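Local coordinates for UPF0237 protein SP_0238 (Streptococcus pneumoniae, PDB 1ZPV) that is of unknown function but forms a homodimer of ACT domains, a fold that in many relatives serves as a small-molecule-binding regulatory module, at residues I7-G12 and T46-V51; A27-N32 and N64-F69. All coordinates share one frame; numbering follows the deposited sequence.

Contact 1 (I7-G12 and T46-V51); sequences IITVVG and TMMAVV
V10 sets its CB beside CG of selenomethionine M47, 3.5 Å away, the two side chains running side by side off the same face of the sheet. The strands 7-12 and 46-51 are the central, antiparallel pair in the sheet of the βαββαβ ACT fold, with 32-41 beyond 44-53 and 75-81 beyond 4-12. M47 CG sits between its own backbone N and carbonyl carbon (chi1 55°), and the chain then bends at chi3, its side chain meeting I18 and V22 of helix 18-28. On this helix-covered face I8 crosses V51 at about a right angle: CD1 of I8 is 3.8 Å from both CG1 and CG2 of V51, and I26 of helix 18-28 touches both residues. The opposite face carries I7 and T9, paired with V50 and M48. I7 CG1 lies alongside V50 CG2 at 4.0 Å, and T9 lies beside selenomethionine M48. M48 and T46 also pack on T46 and M48 of the second subunit, so this face meets that subunit, consistent with a place in the dimer interface. T46 OG1 is satisfied within the chain by T39 O. Between the backbones, I8 pairs with A49 and V10 with M47 as hydrogen-bonded pairs, two bonds each. The bond from I8 N to A49 O is the shortest at 2.7 Å and almost straight (177° at the hydrogen). Its return, A49 N to I8 O at 2.9 Å, arrives in the carbonyl plane, while the CA of M48 approaches that same I8 O to 3.2 Å as a CA-H...O contact.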
loop_
_atom_site.group_PDB
_atom_site.type_symbol
_atom_site.label_atom_id
_atom_site.label_comp_id
_atom_site.label_asym_id
_atom_site.label_seq_id
_atom_site.Cartn_x
_atom_site.Cartn_y
_atom_site.Cartn_z
ATOM N N ILE C 7 2.542 -13.901 -7.544
ATOM C CA ILE C 7 2.631 -12.449 -7.455
ATOM C C ILE C 7 4.010 -12.125 -6.894
ATOM O O ILE C 7 4.384 -12.649 -5.858
ATOM C CB ILE C 7 1.515 -11.856 -6.541
ATOM C CG1 ILE C 7 0.108 -12.229 -7.079
ATOM C CG2 ILE C 7 1.641 -10.339 -6.487
ATOM C CD1 ILE C 7 -0.411 -13.584 -6.578
ATOM N N ILE C 8 4.764 -11.301 -7.620
ATOM C CA ILE C 8 6.107 -10.920 -7.238
ATOM C C ILE C 8 6.079 -9.468 -6.796
ATOM O O ILE C 8 5.497 -8.589 -7.468
ATOM C CB ILE C 8 7.104 -11.072 -8.413
ATOM C CG1 ILE C 8 7.173 -12.529 -8.882
ATOM C CG2 ILE C 8 8.515 -10.453 -8.070
ATOM C CD1 ILE C 8 8.188 -12.786 -10.106
ATOM N N THR C 9 6.723 -9.197 -5.682
ATOM C CA THR C 9 6.747 -7.827 -5.210
ATOM C C THR C 9 8.190 -7.441 -4.952
ATOM O O THR C 9 9.019 -8.257 -4.493
ATOM C CB THR C 9 5.836 -7.623 -3.974
ATOM O OG1 THR C 9 6.235 -8.500 -2.950
ATOM C CG2 THR C 9 4.399 -7.981 -4.301
ATOM N N VAL C 10 8.498 -6.196 -5.273
ATOM C CA VAL C 10 9.862 -5.704 -5.201
ATOM C C VAL C 10 9.893 -4.349 -4.496
ATOM O O VAL C 10 9.045 -3.478 -4.772
ATOM C CB VAL C 10 10.463 -5.518 -6.652
ATOM C CG1 VAL C 10 11.875 -4.950 -6.566
ATOM C CG2 VAL C 10 10.395 -6.831 -7.464
ATOM N N VAL C 11 10.864 -4.185 -3.584
ATOM C CA VAL C 11 11.069 -2.954 -2.831
ATOM C C VAL C 11 12.554 -2.671 -2.787
ATOM O O VAL C 11 13.366 -3.569 -2.449
ATOM C CB VAL C 11 10.606 -3.041 -1.338
ATOM C CG1 VAL C 11 10.789 -1.636 -0.635
ATOM C CG2 VAL C 11 9.197 -3.505 -1.235
ATOM N N GLY C 12 12.909 -1.437 -3.116
ATOM C CA GLY C 12 14.271 -0.967 -2.946
ATOM C C GLY C 12 14.313 0.543 -2.860
ATOM O O GLY C 12 13.281 1.200 -2.969
ATOM N N THR C 46 9.068 0.698 -6.012
ATOM C CA THR C 46 8.371 -0.553 -5.831
ATOM C C THR C 46 7.807 -1.064 -7.162
ATOM O O THR C 46 7.482 -0.281 -8.051
ATOM C CB THR C 46 7.216 -0.419 -4.844
ATOM O OG1 THR C 46 6.137 0.267 -5.481
ATOM C CG2 THR C 46 7.655 0.354 -3.568
HETATM N N MSE C 47 7.764 -2.376 -7.328
HETATM C CA MSE C 47 7.037 -2.886 -8.501
HETATM C C MSE C 47 6.338 -4.139 -8.082
HETATM O O MSE C 47 6.698 -4.755 -7.069
HETATM C CB MSE C 47 7.947 -3.103 -9.728
HETATM C CG MSE C 47 9.091 -3.955 -9.506
HETATM SE SE MSE C 47 10.313 -4.036 -11.037
HETATM C CE MSE C 47 9.451 -5.139 -12.024
HETATM N N MSE C 48 5.323 -4.498 -8.837
HETATM C CA MSE C 48 4.637 -5.744 -8.602
HETATM C C MSE C 48 4.328 -6.364 -9.944
HETATM O O MSE C 48 4.080 -5.637 -10.929
HETATM C CB MSE C 48 3.397 -5.492 -7.763
HETATM C CG MSE C 48 3.750 -5.135 -6.315
HETATM SE SE MSE C 48 2.230 -5.078 -5.137
HETATM C CE MSE C 48 3.018 -5.361 -3.489
ATOM N N ALA C 49 4.403 -7.698 -10.004
ATOM C CA ALA C 49 4.165 -8.417 -11.251
ATOM C C ALA C 49 3.428 -9.712 -10.953
ATOM O O ALA C 49 3.677 -10.370 -9.938
ATOM C CB ALA C 49 5.458 -8.728 -12.000
ATOM N N VAL C 50 2.522 -10.048 -11.843
ATOM C CA VAL C 50 1.831 -11.325 -11.780
ATOM C C VAL C 50 2.426 -12.110 -12.916
ATOM O O VAL C 50 2.433 -11.647 -14.064
ATOM C CB VAL C 50 0.289 -11.191 -11.931
ATOM C CG1 VAL C 50 -0.381 -12.586 -12.211
ATOM C CG2 VAL C 50 -0.328 -10.575 -10.676
ATOM N N VAL C 51 2.922 -13.297 -12.571
ATOM C CA VAL C 51 3.669 -14.129 -13.501
ATOM C C VAL C 51 2.997 -15.507 -13.536
ATOM O O VAL C 51 2.243 -15.886 -12.616
ATOM C CB VAL C 51 5.181 -14.199 -13.066
ATOM C CG1 VAL C 51 5.830 -12.743 -13.121
ATOM C CG2 VAL C 51 5.329 -14.840 -11.656
#

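Contact 2 (A27-N32 and N64-F69); sequences AELGLN and NEFEAF
The F66 ring receives L31 CD1 at its edge, near the ring plane and 4.4 Å from CE1, while L29 CD1 comes in obliquely, 3.5 Å from CZ and 3.7 Å from CE1. A second pair of flat groups, the carboxylates of E28 and E65, have planes 55° apart and OE2 atoms 4.1 Å from each other. These like charges are bridged by K25, whose NZ makes a salt bridge to OE2 of each, which probably offsets their repulsion. E65 reaches this spot with CG anti to its backbone N (chi1 180°) and a bend at chi2. The contact joins the two helices that cover one face of the ACT-domain sheet: 59-72 supplies F66 and E65, and E28 at the end of helix 18-28, with L29 and L31 of the turn that follows, the other side. That end closes in a Schellman motif, with G30 at positive phi and its N bonded to A27 O. The turn places L29 and L31 on the F66 side, and the L29 and F66 side chains run antiparallel past one another. F66 itself is buried over the sheet, against I8 of strand 4-12 and I77 and I79 of strand 75-81, with I26 of helix 18-28 also touching it.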
loop_
_atom_site.group_PDB
_atom_site.type_symbol
_atom_site.label_atom_id
_atom_site.label_comp_id
_atom_site.label_asym_id
_atom_site.label_seq_id
_atom_site.Cartn_x
_atom_site.Cartn_y
_atom_site.Cartn_z
ATOM N N ALA C 27 11.996 -13.569 -17.358
ATOM C CA ALA C 27 12.145 -14.210 -18.669
ATOM C C ALA C 27 13.215 -15.347 -18.655
ATOM O O ALA C 27 12.986 -16.403 -19.236
ATOM C CB ALA C 27 12.474 -13.162 -19.741
ATOM N N GLU C 28 14.335 -15.143 -17.955
ATOM C CA GLU C 28 15.384 -16.189 -17.822
ATOM C C GLU C 28 14.824 -17.458 -17.180
ATOM O O GLU C 28 15.166 -18.592 -17.561
ATOM C CB GLU C 28 16.610 -15.682 -17.033
ATOM C CG GLU C 28 17.659 -16.792 -16.676
ATOM C CD GLU C 28 18.327 -16.574 -15.286
ATOM O OE1 GLU C 28 19.368 -15.872 -15.232
ATOM O OE2 GLU C 28 17.809 -17.081 -14.258
ATOM N N LEU C 29 13.923 -17.265 -16.221
ATOM C CA LEU C 29 13.260 -18.368 -15.553
ATOM C C LEU C 29 12.133 -18.994 -16.364
ATOM O O LEU C 29 11.477 -19.906 -15.872
ATOM C CB LEU C 29 12.727 -17.891 -14.197
ATOM C CG LEU C 29 13.831 -17.603 -13.142
ATOM C CD1 LEU C 29 13.175 -16.858 -12.019
ATOM C CD2 LEU C 29 14.597 -18.832 -12.600
ATOM N N GLY C 30 11.921 -18.465 -17.574
ATOM C CA GLY C 30 10.891 -18.906 -18.512
ATOM C C GLY C 30 9.473 -18.630 -18.031
ATOM O O GLY C 30 8.548 -19.371 -18.400
ATOM N N LEU C 31 9.289 -17.573 -17.231
ATOM C CA LEU C 31 7.959 -17.235 -16.721
ATOM C C LEU C 31 7.327 -16.129 -17.589
ATOM O O LEU C 31 8.046 -15.284 -18.150
ATOM C CB LEU C 31 7.994 -16.832 -15.249
ATOM C CG LEU C 31 8.688 -17.782 -14.267
ATOM C CD1 LEU C 31 8.807 -17.097 -12.900
ATOM C CD2 LEU C 31 7.921 -19.098 -14.163
ATOM N N ASN C 32 6.011 -16.180 -17.741
ATOM C CA ASN C 32 5.260 -15.083 -18.402
ATOM C C ASN C 32 4.916 -13.917 -17.455
ATOM O O ASN C 32 4.503 -14.162 -16.338
ATOM C CB ASN C 32 3.943 -15.640 -18.963
ATOM C CG ASN C 32 4.172 -16.782 -19.884
ATOM O OD1 ASN C 32 4.898 -16.649 -20.871
ATOM N ND2 ASN C 32 3.584 -17.927 -19.568
ATOM N N ASN C 64 14.010 -18.666 -3.082
ATOM C CA ASN C 64 15.447 -18.520 -2.857
ATOM C C ASN C 64 16.138 -17.785 -3.990
ATOM O O ASN C 64 16.975 -16.916 -3.749
ATOM C CB ASN C 64 16.128 -19.882 -2.649
ATOM C CG ASN C 64 16.003 -20.374 -1.193
ATOM O OD1 ASN C 64 15.457 -19.686 -0.335
ATOM N ND2 ASN C 64 16.486 -21.579 -0.938
ATOM N N GLU C 65 15.818 -18.173 -5.213
ATOM C CA GLU C 65 16.440 -17.578 -6.402
ATOM C C GLU C 65 16.109 -16.086 -6.564
ATOM O O GLU C 65 17.010 -15.278 -6.867
ATOM C CB GLU C 65 16.043 -18.370 -7.636
ATOM C CG GLU C 65 16.616 -17.854 -8.919
ATOM C CD GLU C 65 18.051 -18.310 -9.172
ATOM O OE1 GLU C 65 18.717 -18.900 -8.276
ATOM O OE2 GLU C 65 18.492 -18.066 -10.303
ATOM N N PHE C 66 14.851 -15.707 -6.328
ATOM C CA PHE C 66 14.475 -14.292 -6.398
ATOM C C PHE C 66 15.124 -13.437 -5.295
ATOM O O PHE C 66 15.572 -12.326 -5.555
ATOM C CB PHE C 66 12.944 -14.138 -6.439
ATOM C CG PHE C 66 12.367 -14.254 -7.839
ATOM C CD1 PHE C 66 11.511 -15.286 -8.181
ATOM C CD2 PHE C 66 12.684 -13.321 -8.808
ATOM C CE1 PHE C 66 10.955 -15.352 -9.497
ATOM C CE2 PHE C 66 12.163 -13.387 -10.099
ATOM C CZ PHE C 66 11.310 -14.391 -10.456
ATOM N N GLU C 67 15.211 -13.981 -4.098
ATOM C CA GLU C 67 15.856 -13.281 -2.991
ATOM C C GLU C 67 17.352 -13.116 -3.285
ATOM O O GLU C 67 17.937 -12.048 -3.074
ATOM C CB GLU C 67 15.591 -14.022 -1.674
ATOM C CG GLU C 67 16.445 -13.539 -0.501
ATOM C CD GLU C 67 16.037 -14.184 0.804
ATOM O OE1 GLU C 67 16.279 -15.411 0.998
ATOM O OE2 GLU C 67 15.481 -13.452 1.654
ATOM N N ALA C 68 17.982 -14.164 -3.793
ATOM C CA ALA C 68 19.394 -14.078 -4.142
ATOM C C ALA C 68 19.634 -13.064 -5.273
ATOM O O ALA C 68 20.591 -12.269 -5.200
ATOM C CB ALA C 68 19.948 -15.452 -4.526
ATOM N N PHE C 69 18.792 -13.103 -6.317
ATOM C CA PHE C 69 18.905 -12.145 -7.409
ATOM C C PHE C 69 18.642 -10.711 -6.935
ATOM O O PHE C 69 19.389 -9.778 -7.280
ATOM C CB PHE C 69 17.968 -12.473 -8.578
ATOM C CG PHE C 69 18.037 -11.445 -9.688
ATOM C CD1 PHE C 69 19.133 -11.398 -10.532
ATOM C CD2 PHE C 69 17.028 -10.478 -9.827
ATOM C CE1 PHE C 69 19.235 -10.409 -11.529
ATOM C CE2 PHE C 69 17.093 -9.506 -10.825
ATOM C CZ PHE C 69 18.212 -9.463 -11.682
#

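In the fold
Contact 1 is wholly buried and lies in the middle of the sheet, whereas contact 2, its centre about 12 Å from that of contact 1, is only partly buried and belongs to the helical layer. Contact 1 joins strand to strand, contact 2 one helix and its closing turn to another helix; strand 4-12 precedes helix 18-28 and strand 44-53 precedes helix 59-72, so the segments of the two contacts alternate along the chain. Backbone hydrogen bonds and aliphatic packing dominate the first; the second relies on side chains, with a hydrophobic inner part and glutamates toward solvent. They meet where I8 CD1 lies 3.5 Å from F66 CZ and V51 CB lies 3.3 Å from N32 O. Of the two, contact 1 is the one the second subunit packs on.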